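Local atomic coordinates of globin (Chloroflexus aurantiacus, PDB entry 5D1V), a protein that binds heme as a group II truncated hemoglobin and probably carries oxygen on the heme iron. Residues R26-A29 with L33-L36; M53-G58 with E110-H115; R60-R65 with R72-P77. All coordinates share one frame; numbering follows the deposited sequence.

Overall arrangement
Following the chain from its N terminus, contact 1 comes first: just past the end of helix 13-28 it closes a short turn of three residues and sends the chain on toward helix 42-55. Contact 2 then opens at the end of helix 42-55 and closes a long loop by reaching helix 105-119, on the other side of the chain's centre from contact 1. Contact 3 falls wholly within that long loop, where it brings helix 61-66 and helix 71-74 together beside a heme propionate. Contacts 2 and 3 touch through the side chain of Q54 and the backbone of S63. Contacts 1 and 3 do not touch, yet both border the heme.

Contact 1 of 3, residues R26-A29 with L33-L36; sequences RVEA and LRHL. With HEM (protoporphyrin IX containing Fe), chain C.
The turn that follows helix 13-28, the B helix of the truncated globin fold, brings V27 and E28 against L33 and R34 on the way to the heme. Three residues link the two segments, and the CA atoms of E28 and R34 approach to 5.4 Å. On the inner side V27 CG1 meets L33 CB at 4.3 Å, a loose apolar contact between two buried side chains. A branched valine suits this place: it fills the angle between the helix end and the returning chain, and F37 packs on it as well.

L33 goes on to wall the heme pocket. Its CG lies anti to its own carbonyl carbon (chi1 -68°), a turn that carries CD2 to the vinyl group of the porphyrin, 3.9 Å from HEM CAC. A87 and H91 of helix 82-98 pack on the same leucine. L36, one turn further on, adds CD1 at 3.9 Å from HEM CAC.

The outer side is polar. R34 starts beneath the helix end, its CB 3.9 Å from V27 O, and its chain bends at chi2 (55°) to run alongside E28, both side chains pointing the same way. E28 CG lies at the guanidinium edge, near its plane, 4.0 Å from R34 NE. The carboxylate and guanidinium planes are 67° apart and the charges stay beyond salt-bridge range, so the attraction is probably modest. The polar end of R34 is committed chiefly to the chain ahead, where NH1 bonds P38 O. A water spans what remains between the two charged groups: it donates to E28 OE2 at 2.6 Å and accepts from R34 NH2 at 3.0 Å.

Contact 2 of 3, residues M53-G58 with E110-H115; sequences MQYFGG and ENYFRH
Two tyrosines from different helices, Y55 and Y112, lie face to face, a stack with ring centroids 4.1 Å apart and planes inclined by 28°. The tilt brings the phenol end of Y55 close to its partner: Y55 OH sits 3.3 Å from Y112 CD1. Y112 leaves its helix with CG anti to the backbone N (chi1 164°), and Y55 CG is likewise anti to its own, which sends each ring out across the gap between the helices.

F56 makes the pair a cluster of three. Its CZ approaches Y112 CD2 at 3.8 Å, the two planes almost perpendicular at 89°, while Y55 CD2 rests over the centre of the F56 face. Deeper in, F56 CE2 reaches F113 CZ at 4.3 Å, and F16 of helix 13-28 packs on F56 as well.

This is where the E and H helices of the truncated globin fold meet. Helix 42-55 ends here in a Schellman motif, with G58 N bonded to M53 O and G57 N to Q54 O; G57 takes a positive phi, at which a side chain would be jammed against the preceding carbonyl. Y112 and F113 also touch the heme. An alanine in place of Y112 would probably leave the Y55 face without its stacking partner and open a gap between F56 and the heme. On the outer side of helix 105-119, R114 NE and NH2 both grip E110 OE2, and NH2 also bonds A29 O of the second subunit.

Contact 3 of 3, residues R60-R65 with R72-P77; sequences RTYSER and RMRHAP. With HEM (protoporphyrin IX containing Fe), chain C.
One face of the R74 guanidinium lies beneath both Y62 OH and the heme propionate oxygen O2A, which stands 3.5 Å above the plane toward its rim. The Y62 ring is turned 79° from that plane and meets O2A at its own edge. The H75 ring, in turn, points its edge at the porphyrin.

Y62 OH donates a hydrogen bond to HEM O2A over 2.8 Å. With CG anti to the backbone N (chi1 179°), the ring of Y62 reaches past its helix so that the hydroxyl arrives at the acid. R74 comes from the opposite direction on a chain extended to NE. Although R74 NE is 3.2 Å from Y62 OH, the angle is too poor for a hydrogen bond. Its N-H groups serve backbone carbonyls instead, NE that of P69 and NH2 those of R66 and H68, and these hold the group flat against the acid. The positive charge over the propionate would probably stabilise its anionic form, and R66 NH2 supplies the heme with another hydrogen bond.

Next to R74, H75 is the proximal ligand of the globin fold. Its NE2 binds the iron at 2.1 Å, with a water on the opposite side of the metal at 2.2 Å, while ND1 is bonded to L71 O, a bond that restrains rotation of the imidazole.

Helix 61-66 starts with R60 as N-cap residue, R60 O accepting from E64 N and S63 OG. The helix leans on helix 42-55 through Y62, which packs on L50 and Q54, whereas helix 71-74 and the following turn bring R72 and H75 against M120, just beyond helix 105-119.

Contact 1 of 3, residues R26-A29 with L33-L36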
loop_
_atom_site.group_PDB
_atom_site.type_symbol
_atom_site.label_atom_id
_atom_site.label_comp_id
_atom_site.label_asym_id
_atom_site.label_seq_id
_atom_site.Cartn_x
_atom_site.Cartn_y
_atom_site.Cartn_z
ATOM N N ARG A 26 -8.133 -10.947 8.870
ATOM C CA ARG A 26 -8.480 -9.735 8.153
ATOM C C ARG A 26 -9.599 -9.987 7.155
ATOM O O ARG A 26 -10.522 -9.201 7.055
ATOM C CB ARG A 26 -7.226 -9.173 7.460
ATOM C CG ARG A 26 -6.228 -8.717 8.485
ATOM C CD ARG A 26 -4.916 -8.300 7.910
ATOM N NE ARG A 26 -5.150 -7.093 7.149
ATOM C CZ ARG A 26 -4.729 -5.879 7.470
ATOM N NH1 ARG A 26 -3.982 -5.659 8.542
ATOM N NH2 ARG A 26 -5.055 -4.879 6.678
ATOM N N VAL A 27 -9.529 -11.091 6.422
ATOM C CA VAL A 27 -10.610 -11.459 5.511
ATOM C C VAL A 27 -11.919 -11.556 6.272
ATOM O O VAL A 27 -12.934 -11.004 5.851
ATOM C CB VAL A 27 -10.301 -12.784 4.798
ATOM C CG1 VAL A 27 -11.501 -13.291 4.014
ATOM C CG2 VAL A 27 -9.127 -12.605 3.910
ATOM N N GLU A 28 -11.904 -12.216 7.428
ATOM C CA GLU A 28 -13.147 -12.473 8.125
ATOM C C GLU A 28 -13.763 -11.143 8.555
ATOM O O GLU A 28 -14.979 -11.013 8.616
ATOM C CB GLU A 28 -12.927 -13.396 9.329
ATOM C CG GLU A 28 -14.234 -14.010 9.831
ATOM C CD GLU A 28 -14.039 -15.316 10.585
ATOM O OE1 GLU A 28 -12.882 -15.676 10.901
ATOM O OE2 GLU A 28 -15.055 -15.980 10.855
ATOM N N ALA A 29 -12.916 -10.153 8.834
ATOM C CA ALA A 29 -13.376 -8.858 9.360
ATOM C C ALA A 29 -13.651 -7.823 8.269
ATOM O O ALA A 29 -13.976 -6.671 8.577
ATOM C CB ALA A 29 -12.357 -8.308 10.344
ATOM N N LEU A 33 -14.943 -8.765 1.310
ATOM C CA LEU A 33 -14.484 -10.093 0.912
ATOM C C LEU A 33 -15.262 -11.231 1.525
ATOM O O LEU A 33 -15.435 -12.249 0.876
ATOM C CB LEU A 33 -13.031 -10.290 1.293
ATOM C CG LEU A 33 -12.063 -9.422 0.509
ATOM C CD1 LEU A 33 -10.650 -9.580 1.077
ATOM C CD2 LEU A 33 -12.094 -9.730 -0.980
ATOM N N ARG A 34 -15.721 -11.043 2.767
ATOM C CA ARG A 34 -16.159 -12.161 3.600
ATOM C C ARG A 34 -17.245 -12.958 2.882
ATOM O O ARG A 34 -17.226 -14.190 2.892
ATOM C CB ARG A 34 -16.656 -11.678 4.976
ATOM C CG ARG A 34 -17.233 -12.797 5.870
ATOM C CD ARG A 34 -16.203 -13.904 6.023
ATOM N NE ARG A 34 -16.632 -15.082 6.781
ATOM C CZ ARG A 34 -17.180 -16.175 6.255
ATOM N NH1 ARG A 34 -17.419 -16.269 4.947
ATOM N NH2 ARG A 34 -17.473 -17.199 7.044
ATOM N N HIS A 35 -18.160 -12.252 2.220
ATOM C CA HIS A 35 -19.316 -12.879 1.599
ATOM C C HIS A 35 -18.967 -13.877 0.492
ATOM O O HIS A 35 -19.777 -14.743 0.137
ATOM C CB HIS A 35 -20.233 -11.804 1.028
ATOM C CG HIS A 35 -19.621 -11.035 -0.102
ATOM N ND1 HIS A 35 -19.881 -11.326 -1.422
ATOM C CD2 HIS A 35 -18.742 -10.006 -0.114
ATOM C CE1 HIS A 35 -19.210 -10.492 -2.197
ATOM N NE2 HIS A 35 -18.509 -9.681 -1.428
ATOM N N LEU A 36 -17.766 -13.763 -0.049
ATOM C CA LEU A 36 -17.338 -14.642 -1.124
ATOM C C LEU A 36 -16.907 -16.000 -0.618
ATOM O O LEU A 36 -16.890 -16.975 -1.382
ATOM C CB LEU A 36 -16.186 -14.003 -1.898
ATOM C CG LEU A 36 -16.552 -12.778 -2.749
ATOM C CD1 LEU A 36 -15.284 -12.152 -3.372
ATOM C CD2 LEU A 36 -17.536 -13.132 -3.806
HETATM C CHA HEM C . -9.368 -19.858 -2.651
HETATM C CHB HEM C . -4.896 -18.237 -3.637
HETATM C CHC HEM C . -6.795 -13.960 -5.016
HETATM C CHD HEM C . -10.954 -15.305 -2.916
HETATM C C1A HEM C . -8.011 -19.812 -2.842
HETATM C C2A HEM C . -7.099 -20.940 -2.762
HETATM C C3A HEM C . -5.868 -20.491 -3.045
HETATM C C4A HEM C . -5.962 -19.058 -3.316
HETATM C CMA HEM C . -4.501 -21.241 -3.096
HETATM C CAA HEM C . -7.531 -22.385 -2.427
HETATM C CBA HEM C . -7.563 -23.153 -3.758
HETATM C CGA HEM C . -8.164 -24.525 -3.510
HETATM O O1A HEM C . -9.379 -24.620 -3.217
HETATM O O2A HEM C . -7.436 -25.535 -3.617
HETATM C C1B HEM C . -5.019 -16.939 -4.114
HETATM C C2B HEM C . -3.954 -16.106 -4.627
HETATM C C3B HEM C . -4.511 -14.937 -5.018
HETATM C C4B HEM C . -5.909 -14.982 -4.738
HETATM C CMB HEM C . -2.468 -16.534 -4.696
HETATM C CAB HEM C . -3.882 -13.665 -5.626
HETATM C CBB HEM C . -2.562 -13.500 -5.543
HETATM C C1C HEM C . -8.086 -13.921 -4.551
HETATM C C2C HEM C . -9.002 -12.793 -4.630
HETATM C C3C HEM C . -10.153 -13.209 -4.042
HETATM C C4C HEM C . -9.993 -14.560 -3.561
HETATM C CMC HEM C . -8.661 -11.435 -5.312
HETATM C CAC HEM C . -11.429 -12.401 -3.808
HETATM C CBC HEM C . -11.240 -11.092 -3.679
HETATM C C1D HEM C . -10.923 -16.667 -2.716
HETATM C C2D HEM C . -12.022 -17.511 -2.259
HETATM C C3D HEM C . -11.573 -18.779 -2.203
HETATM C C4D HEM C . -10.182 -18.764 -2.608
HETATM C CMD HEM C . -13.437 -17.010 -1.936
HETATM C CAD HEM C . -12.350 -20.037 -1.784
HETATM C CBD HEM C . -12.058 -20.290 -0.312
HETATM C CGD HEM C . -12.740 -21.529 0.186
HETATM O O1D HEM C . -12.827 -21.672 1.433
HETATM O O2D HEM C . -13.204 -22.352 -0.650
HETATM N NA HEM C . -7.280 -18.685 -3.200
HETATM N NB HEM C . -6.196 -16.225 -4.204
HETATM N NC HEM C . -8.738 -14.969 -3.929
HETATM N ND HEM C . -9.835 -17.475 -2.916
HETATM FE FE HEM C . -8.024 -16.808 -3.529
HETATM O O HOH W 1 -16.389 -17.961 9.712
HETATM O O HOH W 2 -7.593 -16.335 -1.466
#

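Contact 2 of 3, residues M53-G58 with E110-H115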
loop_
_atom_site.group_PDB
_atom_site.type_symbol
_atom_site.label_atom_id
_atom_site.label_comp_id
_atom_site.label_asym_id
_atom_site.label_seq_id
_atom_site.Cartn_x
_atom_site.Cartn_y
_atom_site.Cartn_z
ATOM N N MET A 53 2.897 -22.635 0.637
ATOM C CA MET A 53 4.060 -23.429 1.024
ATOM C C MET A 53 4.699 -24.089 -0.192
ATOM O O MET A 53 5.921 -24.066 -0.375
ATOM C CB MET A 53 3.663 -24.505 2.051
ATOM C CG MET A 53 3.316 -23.922 3.413
ATOM S SD MET A 53 2.558 -25.130 4.509
ATOM C CE MET A 53 3.797 -26.398 4.513
ATOM N N GLN A 54 3.863 -24.677 -1.028
ATOM C CA GLN A 54 4.327 -25.360 -2.229
ATOM C C GLN A 54 4.899 -24.409 -3.262
ATOM O O GLN A 54 5.960 -24.658 -3.817
ATOM C CB GLN A 54 3.183 -26.144 -2.847
ATOM C CG GLN A 54 3.558 -26.893 -4.121
ATOM C CD GLN A 54 2.393 -27.711 -4.635
ATOM O OE1 GLN A 54 2.038 -28.735 -4.056
ATOM N NE2 GLN A 54 1.770 -27.235 -5.711
ATOM N N TYR A 55 4.189 -23.316 -3.514
ATOM C CA TYR A 55 4.605 -22.382 -4.555
ATOM C C TYR A 55 6.004 -21.841 -4.280
ATOM O O TYR A 55 6.841 -21.749 -5.191
ATOM C CB TYR A 55 3.611 -21.227 -4.695
ATOM C CG TYR A 55 3.987 -20.317 -5.856
ATOM C CD1 TYR A 55 3.596 -20.628 -7.157
ATOM C CD2 TYR A 55 4.785 -19.194 -5.661
ATOM C CE1 TYR A 55 3.970 -19.826 -8.221
ATOM C CE2 TYR A 55 5.164 -18.385 -6.737
ATOM C CZ TYR A 55 4.747 -18.714 -8.007
ATOM O OH TYR A 55 5.111 -17.943 -9.084
ATOM N N PHE A 56 6.268 -21.505 -3.024
ATOM C CA PHE A 56 7.522 -20.876 -2.652
ATOM C C PHE A 56 8.613 -21.907 -2.297
ATOM O O PHE A 56 9.683 -21.557 -1.822
ATOM C CB PHE A 56 7.239 -19.887 -1.525
ATOM C CG PHE A 56 6.519 -18.688 -1.996
ATOM C CD1 PHE A 56 7.155 -17.754 -2.816
ATOM C CD2 PHE A 56 5.172 -18.503 -1.703
ATOM C CE1 PHE A 56 6.460 -16.644 -3.294
ATOM C CE2 PHE A 56 4.490 -17.386 -2.184
ATOM C CZ PHE A 56 5.153 -16.460 -2.997
ATOM N N GLY A 57 8.348 -23.175 -2.593
ATOM C CA GLY A 57 9.413 -24.169 -2.655
ATOM C C GLY A 57 9.419 -25.216 -1.569
ATOM O O GLY A 57 10.378 -25.974 -1.466
ATOM N N GLY A 58 8.377 -25.237 -0.740
ATOM C CA GLY A 58 8.239 -26.247 0.292
ATOM C C GLY A 58 7.574 -27.549 -0.119
ATOM O O GLY A 58 7.645 -27.962 -1.296
ATOM N N GLU A 110 5.727 -10.430 -2.460
ATOM C CA GLU A 110 4.919 -9.274 -2.868
ATOM C C GLU A 110 4.803 -9.186 -4.389
ATOM O O GLU A 110 3.707 -9.001 -4.959
ATOM C CB GLU A 110 5.515 -7.973 -2.314
ATOM C CG GLU A 110 4.953 -6.727 -3.042
ATOM C CD GLU A 110 5.187 -5.443 -2.275
ATOM O OE1 GLU A 110 5.836 -5.518 -1.221
ATOM O OE2 GLU A 110 4.749 -4.371 -2.750
ATOM N N ASN A 111 5.919 -9.382 -5.071
ATOM C CA ASN A 111 5.911 -9.276 -6.523
ATOM C C ASN A 111 4.956 -10.330 -7.092
ATOM O O ASN A 111 4.154 -10.055 -7.980
ATOM C CB ASN A 111 7.304 -9.475 -7.116
ATOM C CG ASN A 111 8.331 -8.434 -6.656
ATOM O OD1 ASN A 111 7.981 -7.321 -6.227
ATOM N ND2 ASN A 111 9.609 -8.760 -6.812
ATOM N N TYR A 112 5.048 -11.549 -6.565
ATOM C CA TYR A 112 4.206 -12.620 -7.042
ATOM C C TYR A 112 2.714 -12.287 -6.778
ATOM O O TYR A 112 1.864 -12.411 -7.675
ATOM C CB TYR A 112 4.575 -13.946 -6.384
ATOM C CG TYR A 112 3.479 -14.960 -6.581
ATOM C CD1 TYR A 112 3.275 -15.544 -7.816
ATOM C CD2 TYR A 112 2.621 -15.279 -5.545
ATOM C CE1 TYR A 112 2.239 -16.445 -8.014
ATOM C CE2 TYR A 112 1.588 -16.180 -5.724
ATOM C CZ TYR A 112 1.404 -16.761 -6.958
ATOM O OH TYR A 112 0.352 -17.641 -7.123
ATOM N N PHE A 113 2.408 -11.828 -5.568
ATOM C CA PHE A 113 1.027 -11.544 -5.183
ATOM C C PHE A 113 0.410 -10.429 -6.035
ATOM O O PHE A 113 -0.774 -10.487 -6.390
ATOM C CB PHE A 113 0.964 -11.169 -3.702
ATOM C CG PHE A 113 1.168 -12.327 -2.760
ATOM C CD1 PHE A 113 0.583 -13.552 -2.993
ATOM C CD2 PHE A 113 1.966 -12.177 -1.636
ATOM C CE1 PHE A 113 0.766 -14.618 -2.102
ATOM C CE2 PHE A 113 2.154 -13.230 -0.750
ATOM C CZ PHE A 113 1.557 -14.444 -0.987
ATOM N N ARG A 114 1.197 -9.412 -6.351
ATOM C CA ARG A 114 0.666 -8.267 -7.093
ATOM C C ARG A 114 0.273 -8.739 -8.482
ATOM O O ARG A 114 -0.761 -8.364 -9.019
ATOM C CB ARG A 114 1.681 -7.118 -7.168
ATOM C CG ARG A 114 1.839 -6.373 -5.853
ATOM C CD ARG A 114 2.799 -5.187 -5.951
ATOM N NE ARG A 114 2.992 -4.475 -4.690
ATOM C CZ ARG A 114 2.177 -3.524 -4.212
ATOM N NH1 ARG A 114 1.072 -3.174 -4.869
ATOM N NH2 ARG A 114 2.476 -2.941 -3.062
ATOM N N HIS A 115 1.089 -9.600 -9.062
ATOM C CA HIS A 115 0.792 -10.128 -10.381
ATOM C C HIS A 115 -0.408 -11.072 -10.338
ATOM O O HIS A 115 -1.335 -10.941 -11.129
ATOM C CB HIS A 115 2.022 -10.853 -10.930
ATOM C CG HIS A 115 1.892 -11.287 -12.357
ATOM N ND1 HIS A 115 1.296 -12.468 -12.732
ATOM C CD2 HIS A 115 2.315 -10.696 -13.497
ATOM C CE1 HIS A 115 1.357 -12.588 -14.050
ATOM N NE2 HIS A 115 1.969 -11.529 -14.534
#

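Contact 3 of 3, residues R60-R65 with R72-P77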
loop_
_atom_site.group_PDB
_atom_site.type_symbol
_atom_site.label_atom_id
_atom_site.label_comp_id
_atom_site.label_asym_id
_atom_site.label_seq_id
_atom_site.Cartn_x
_atom_site.Cartn_y
_atom_site.Cartn_z
ATOM N N ARG A 60 5.053 -30.537 -1.258
ATOM C CA ARG A 60 4.083 -30.649 -2.349
ATOM C C ARG A 60 2.754 -31.177 -1.853
ATOM O O ARG A 60 2.006 -31.811 -2.604
ATOM C CB ARG A 60 4.576 -31.589 -3.434
ATOM C CG ARG A 60 6.001 -31.401 -3.872
ATOM C CD ARG A 60 6.161 -30.219 -4.748
ATOM N NE ARG A 60 5.224 -30.227 -5.864
ATOM C CZ ARG A 60 5.103 -29.227 -6.729
ATOM N NH1 ARG A 60 5.884 -28.159 -6.623
ATOM N NH2 ARG A 60 4.206 -29.300 -7.695
ATOM N N THR A 61 2.467 -30.939 -0.580
ATOM C CA THR A 61 1.237 -31.444 0.018
ATOM C C THR A 61 -0.011 -30.898 -0.709
ATOM O O THR A 61 -1.007 -31.605 -0.907
ATOM C CB THR A 61 1.191 -31.084 1.511
ATOM O OG1 THR A 61 2.432 -31.458 2.110
ATOM C CG2 THR A 61 0.081 -31.798 2.220
ATOM N N TYR A 62 0.056 -29.643 -1.141
ATOM C CA TYR A 62 -1.060 -29.058 -1.846
ATOM C C TYR A 62 -1.464 -29.937 -3.042
ATOM O O TYR A 62 -2.642 -30.295 -3.202
ATOM C CB TYR A 62 -0.745 -27.634 -2.336
ATOM C CG TYR A 62 -1.925 -27.064 -3.086
ATOM C CD1 TYR A 62 -2.983 -26.455 -2.422
ATOM C CD2 TYR A 62 -1.994 -27.174 -4.463
ATOM C CE1 TYR A 62 -4.060 -25.975 -3.117
ATOM C CE2 TYR A 62 -3.057 -26.687 -5.162
ATOM C CZ TYR A 62 -4.093 -26.104 -4.497
ATOM O OH TYR A 62 -5.169 -25.642 -5.229
ATOM N N SER A 63 -0.490 -30.229 -3.899
ATOM C CA SER A 63 -0.726 -31.034 -5.100
ATOM C C SER A 63 -1.276 -32.422 -4.768
ATOM O O SER A 63 -2.094 -32.966 -5.515
ATOM C CB SER A 63 0.567 -31.177 -5.916
ATOM O OG SER A 63 1.466 -32.105 -5.319
ATOM N N GLU A 64 -0.820 -33.004 -3.664
ATOM C CA GLU A 64 -1.288 -34.315 -3.251
ATOM C C GLU A 64 -2.760 -34.265 -2.884
ATOM O O GLU A 64 -3.490 -35.251 -3.074
ATOM C CB GLU A 64 -0.447 -34.824 -2.076
ATOM C CG GLU A 64 0.954 -35.230 -2.495
ATOM C CD GLU A 64 1.934 -35.281 -1.335
ATOM O OE1 GLU A 64 1.483 -35.207 -0.169
ATOM O OE2 GLU A 64 3.156 -35.376 -1.605
ATOM N N ARG A 65 -3.210 -33.119 -2.386
ATOM C CA ARG A 65 -4.599 -32.976 -1.919
ATOM C C ARG A 65 -5.515 -32.368 -2.962
ATOM O O ARG A 65 -6.704 -32.691 -3.009
ATOM C CB ARG A 65 -4.663 -32.107 -0.649
ATOM C CG ARG A 65 -4.126 -32.732 0.570
ATOM C CD ARG A 65 -5.004 -32.430 1.804
ATOM N NE ARG A 65 -4.208 -32.148 2.995
ATOM C CZ ARG A 65 -3.419 -33.029 3.604
ATOM N NH1 ARG A 65 -3.308 -34.270 3.145
ATOM N NH2 ARG A 65 -2.730 -32.662 4.676
ATOM N N ARG A 72 -6.727 -19.434 -11.451
ATOM C CA ARG A 72 -7.713 -18.650 -12.202
ATOM C C ARG A 72 -9.022 -19.412 -12.452
ATOM O O ARG A 72 -10.118 -18.835 -12.369
ATOM C CB ARG A 72 -7.097 -18.186 -13.525
ATOM C CG ARG A 72 -6.017 -17.134 -13.307
ATOM C CD ARG A 72 -5.134 -16.904 -14.541
ATOM N NE ARG A 72 -3.909 -16.189 -14.168
ATOM C CZ ARG A 72 -2.771 -16.765 -13.769
ATOM N NH1 ARG A 72 -2.670 -18.090 -13.703
ATOM N NH2 ARG A 72 -1.721 -16.014 -13.431
ATOM N N MET A 73 -8.921 -20.706 -12.739
ATOM C CA MET A 73 -10.106 -21.533 -12.904
ATOM C C MET A 73 -10.866 -21.639 -11.575
ATOM O O MET A 73 -12.104 -21.537 -11.554
ATOM C CB MET A 73 -9.721 -22.926 -13.429
ATOM C CG MET A 73 -10.871 -23.895 -13.497
ATOM S SD MET A 73 -10.277 -25.579 -13.786
ATOM C CE MET A 73 -10.180 -26.184 -12.083
ATOM N N ARG A 74 -10.144 -21.803 -10.467
ATOM C CA ARG A 74 -10.813 -22.029 -9.193
ATOM C C ARG A 74 -11.479 -20.774 -8.682
ATOM O O ARG A 74 -12.389 -20.861 -7.856
ATOM C CB ARG A 74 -9.846 -22.539 -8.128
ATOM C CG ARG A 74 -9.312 -23.932 -8.327
ATOM C CD ARG A 74 -8.438 -24.295 -7.138
ATOM N NE ARG A 74 -7.564 -25.427 -7.404
ATOM C CZ ARG A 74 -7.866 -26.684 -7.126
ATOM N NH1 ARG A 74 -9.026 -27.002 -6.570
ATOM N NH2 ARG A 74 -6.998 -27.625 -7.403
ATOM N N HIS A 75 -11.048 -19.607 -9.163
ATOM C CA HIS A 75 -11.629 -18.358 -8.694
ATOM C C HIS A 75 -12.767 -17.875 -9.601
ATOM O O HIS A 75 -13.409 -16.886 -9.296
ATOM C CB HIS A 75 -10.569 -17.262 -8.569
ATOM C CG HIS A 75 -9.658 -17.443 -7.407
ATOM N ND1 HIS A 75 -8.689 -18.433 -7.359
ATOM C CD2 HIS A 75 -9.571 -16.777 -6.231
ATOM C CE1 HIS A 75 -8.030 -18.331 -6.210
ATOM N NE2 HIS A 75 -8.561 -17.353 -5.513
ATOM N N ALA A 76 -13.036 -18.603 -10.682
ATOM C CA ALA A 76 -14.113 -18.241 -11.602
ATOM C C ALA A 76 -15.477 -18.057 -10.902
ATOM O O ALA A 76 -16.295 -17.251 -11.362
ATOM C CB ALA A 76 -14.232 -19.306 -12.710
ATOM N N PRO A 77 -15.761 -18.834 -9.836
ATOM C CA PRO A 77 -17.106 -18.663 -9.237
ATOM C C PRO A 77 -17.303 -17.349 -8.483
ATOM O O PRO A 77 -18.457 -17.025 -8.152
ATOM C CB PRO A 77 -17.222 -19.852 -8.271
ATOM C CG PRO A 77 -16.288 -20.858 -8.801
ATOM C CD PRO A 77 -15.117 -20.065 -9.360
HETATM C CHA HEM C . -9.368 -19.858 -2.651
HETATM C CHB HEM C . -4.896 -18.237 -3.637
HETATM C CHC HEM C . -6.795 -13.960 -5.016
HETATM C CHD HEM C . -10.954 -15.305 -2.916
HETATM C C1A HEM C . -8.011 -19.812 -2.842
HETATM C C2A HEM C . -7.099 -20.940 -2.762
HETATM C C3A HEM C . -5.868 -20.491 -3.045
HETATM C C4A HEM C . -5.962 -19.058 -3.316
HETATM C CMA HEM C . -4.501 -21.241 -3.096
HETATM C CAA HEM C . -7.531 -22.385 -2.427
HETATM C CBA HEM C . -7.563 -23.153 -3.758
HETATM C CGA HEM C . -8.164 -24.525 -3.510
HETATM O O1A HEM C . -9.379 -24.620 -3.217
HETATM O O2A HEM C . -7.436 -25.535 -3.617
HETATM C C1B HEM C . -5.019 -16.939 -4.114
HETATM C C2B HEM C . -3.954 -16.106 -4.627
HETATM C C3B HEM C . -4.511 -14.937 -5.018
HETATM C C4B HEM C . -5.909 -14.982 -4.738
HETATM C CMB HEM C . -2.468 -16.534 -4.696
HETATM C CAB HEM C . -3.882 -13.665 -5.626
HETATM C CBB HEM C . -2.562 -13.500 -5.543
HETATM C C1C HEM C . -8.086 -13.921 -4.551
HETATM C C2C HEM C . -9.002 -12.793 -4.630
HETATM C C3C HEM C . -10.153 -13.209 -4.042
HETATM C C4C HEM C . -9.993 -14.560 -3.561
HETATM C CMC HEM C . -8.661 -11.435 -5.312
HETATM C CAC HEM C . -11.429 -12.401 -3.808
HETATM C CBC HEM C . -11.240 -11.092 -3.679
HETATM C C1D HEM C . -10.923 -16.667 -2.716
HETATM C C2D HEM C . -12.022 -17.511 -2.259
HETATM C C3D HEM C . -11.573 -18.779 -2.203
HETATM C C4D HEM C . -10.182 -18.764 -2.608
HETATM C CMD HEM C . -13.437 -17.010 -1.936
HETATM C CAD HEM C . -12.350 -20.037 -1.784
HETATM C CBD HEM C . -12.058 -20.290 -0.312
HETATM C CGD HEM C . -12.740 -21.529 0.186
HETATM O O1D HEM C . -12.827 -21.672 1.433
HETATM O O2D HEM C . -13.204 -22.352 -0.650
HETATM N NA HEM C . -7.280 -18.685 -3.200
HETATM N NB HEM C . -6.196 -16.225 -4.204
HETATM N NC HEM C . -8.738 -14.969 -3.929
HETATM N ND HEM C . -9.835 -17.475 -2.916
HETATM FE FE HEM C . -8.024 -16.808 -3.529
HETATM O O HOH W 2 -7.593 -16.335 -1.466
#